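Local coordinates for iron-sulfur cluster assembly scaffold protein NifU (Fervidobacterium islandicum, PDB 6A6F) that probably takes part in iron-sulfur cluster assembly in the SUF system, as a scaffold or sulfur-transfer protein of the SufE/NifU superfamily, at residues L35-E40 with V121-L126. Numbering follows the deposited sequence.
Sequences LSCGDE and VKCFLL. With ZN (zinc ion), chain G.
Asp39 OD2 has two partners: it binds the zinc ion at 2.0 Å and accepts a hydrogen bond from ND2 of Asn34. Across the contact it lies 3.4 Å from Cys123 SG, a fellow ligand of the metal. This is the zinc site of the NifU-like domain, made by three cysteines and one aspartate, where the turn between strands 28-34 and 39-48 meets helix 118-135. Cys37 SG, 2.4 Å from zinc, comes from the turn and Cys123 SG, 2.3 Å from zinc, from the helix; Cys62 supplies the fourth ligand. Cysteine suits these places because its sulfur is a strong zinc donor, while the carboxylate adds a harder oxygen. With SG anti to the backbone N (chi1 -177°), Cys37 has its sulfur beside its own carbonyl carbon, where it meets the zinc, 3.9 Å from Cys123 SG. Between the two ligands of the turn, Gly38 has a phi of 103°, where a side chain would press against the carbonyl O of Cys37, so the place calls for glycine; with Asp39 it faces Asn34 in a G1 beta bulge, a geometry consistent with letting Cys37 and Asp39 reach the same metal. Beside the site, Leu126 lays its CD2 methyl against Asp39 CB at 3.6 Å, an apolar contact on the aliphatic part of the acid. At the solvent-exposed end of the contact Ser36 OG pairs chiefly with Asn34 OD1, while the bent chain of Lys122 brings NZ within 3.3 Å of Ser36 OG for a weak hydrogen bond.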
loop_
_atom_site.group_PDB
_atom_site.type_symbol
_atom_site.label_atom_id
_atom_site.label_comp_id
_atom_site.label_asym_id
_atom_site.label_seq_id
_atom_site.Cartn_x
_atom_site.Cartn_y
_atom_site.Cartn_z
ATOM N N LEU A 35 -12.625 -3.277 7.101
ATOM C CA LEU A 35 -12.986 -4.322 6.128
ATOM C C LEU A 35 -13.630 -3.800 4.847
ATOM O O LEU A 35 -13.449 -4.421 3.778
ATOM C CB LEU A 35 -13.884 -5.379 6.785
ATOM C CG LEU A 35 -13.233 -6.071 7.977
ATOM C CD1 LEU A 35 -14.226 -6.921 8.726
ATOM C CD2 LEU A 35 -12.072 -6.949 7.520
ATOM N N SER A 36 -14.343 -2.660 4.909
ATOM C CA SER A 36 -14.946 -2.125 3.686
ATOM C C SER A 36 -13.913 -1.801 2.626
ATOM O O SER A 36 -14.289 -1.758 1.464
ATOM C CB SER A 36 -15.852 -0.912 3.962
ATOM O OG SER A 36 -15.151 0.211 4.506
ATOM N N CYS A 37 -12.633 -1.589 3.019
ATOM C CA CYS A 37 -11.520 -1.316 2.097
ATOM C C CYS A 37 -10.462 -2.440 2.038
ATOM O O CYS A 37 -9.852 -2.650 0.987
ATOM C CB CYS A 37 -10.819 0.054 2.428
ATOM S SG CYS A 37 -9.471 0.548 1.306
ATOM N N GLY A 38 -10.234 -3.138 3.159
ATOM C CA GLY A 38 -9.180 -4.152 3.265
ATOM C C GLY A 38 -7.920 -3.692 4.025
ATOM O O GLY A 38 -6.850 -4.319 3.914
ATOM N N ASP A 39 -8.052 -2.620 4.808
ATOM C CA ASP A 39 -6.930 -2.026 5.549
ATOM C C ASP A 39 -6.731 -2.738 6.886
ATOM O O ASP A 39 -7.708 -3.053 7.572
ATOM C CB ASP A 39 -7.183 -0.533 5.813
ATOM C CG ASP A 39 -7.433 0.240 4.550
ATOM O OD1 ASP A 39 -6.736 -0.022 3.557
ATOM O OD2 ASP A 39 -8.297 1.123 4.569
ATOM N N GLU A 40 -5.474 -2.997 7.228
ATOM C CA GLU A 40 -5.116 -3.621 8.525
ATOM C C GLU A 40 -4.005 -2.823 9.145
ATOM O O GLU A 40 -3.110 -2.419 8.454
ATOM C CB GLU A 40 -4.602 -5.030 8.336
ATOM C CG GLU A 40 -5.722 -5.987 7.935
ATOM C CD GLU A 40 -5.222 -7.414 7.738
ATOM O OE1 GLU A 40 -6.085 -8.286 7.500
ATOM O OE2 GLU A 40 -3.979 -7.656 7.844
ATOM N N VAL A 121 -13.112 8.076 4.701
ATOM C CA VAL A 121 -13.069 8.532 6.058
ATOM C C VAL A 121 -12.689 7.416 7.018
ATOM O O VAL A 121 -11.997 7.642 7.996
ATOM C CB VAL A 121 -14.427 9.140 6.474
ATOM C CG1 VAL A 121 -14.507 9.338 7.983
ATOM C CG2 VAL A 121 -14.612 10.477 5.792
ATOM N N LYS A 122 -13.130 6.209 6.739
ATOM C CA LYS A 122 -12.761 5.062 7.543
ATOM C C LYS A 122 -11.294 4.671 7.450
ATOM O O LYS A 122 -10.767 4.146 8.407
ATOM C CB LYS A 122 -13.596 3.847 7.143
ATOM C CG LYS A 122 -14.975 3.871 7.782
ATOM C CD LYS A 122 -16.068 4.292 6.818
ATOM C CE LYS A 122 -17.269 3.364 6.963
ATOM N NZ LYS A 122 -16.745 2.006 6.700
ATOM N N CYS A 123 -10.690 4.883 6.279
ATOM C CA CYS A 123 -9.280 4.681 6.033
ATOM C C CYS A 123 -8.440 5.671 6.852
ATOM O O CYS A 123 -7.535 5.272 7.543
ATOM C CB CYS A 123 -8.962 4.799 4.529
ATOM S SG CYS A 123 -10.065 3.795 3.465
ATOM N N PHE A 124 -8.765 6.960 6.764
ATOM C CA PHE A 124 -8.159 7.950 7.600
ATOM C C PHE A 124 -8.259 7.655 9.100
ATOM O O PHE A 124 -7.272 7.815 9.851
ATOM C CB PHE A 124 -8.804 9.307 7.385
ATOM C CG PHE A 124 -8.300 10.335 8.321
ATOM C CD1 PHE A 124 -6.998 10.785 8.236
ATOM C CD2 PHE A 124 -9.101 10.830 9.320
ATOM C CE1 PHE A 124 -6.512 11.760 9.117
ATOM C CE2 PHE A 124 -8.624 11.777 10.219
ATOM C CZ PHE A 124 -7.323 12.245 10.118
ATOM N N LEU A 125 -9.446 7.261 9.541
ATOM C CA LEU A 125 -9.700 7.055 10.946
ATOM C C LEU A 125 -9.194 5.755 11.526
ATOM O O LEU A 125 -9.117 5.659 12.744
ATOM C CB LEU A 125 -11.186 7.195 11.280
ATOM C CG LEU A 125 -11.704 8.633 11.293
ATOM C CD1 LEU A 125 -13.198 8.596 11.559
ATOM C CD2 LEU A 125 -10.992 9.496 12.326
ATOM N N LEU A 126 -8.865 4.766 10.690
ATOM C CA LEU A 126 -8.461 3.471 11.182
ATOM C C LEU A 126 -7.321 3.543 12.247
ATOM O O LEU A 126 -7.489 3.043 13.354
ATOM C CB LEU A 126 -8.057 2.541 10.026
ATOM C CG LEU A 126 -7.490 1.183 10.475
ATOM C CD1 LEU A 126 -8.542 0.445 11.278
ATOM C CD2 LEU A 126 -7.031 0.359 9.302
HETATM ZN ZN ZN G . -8.501 2.181 2.826
#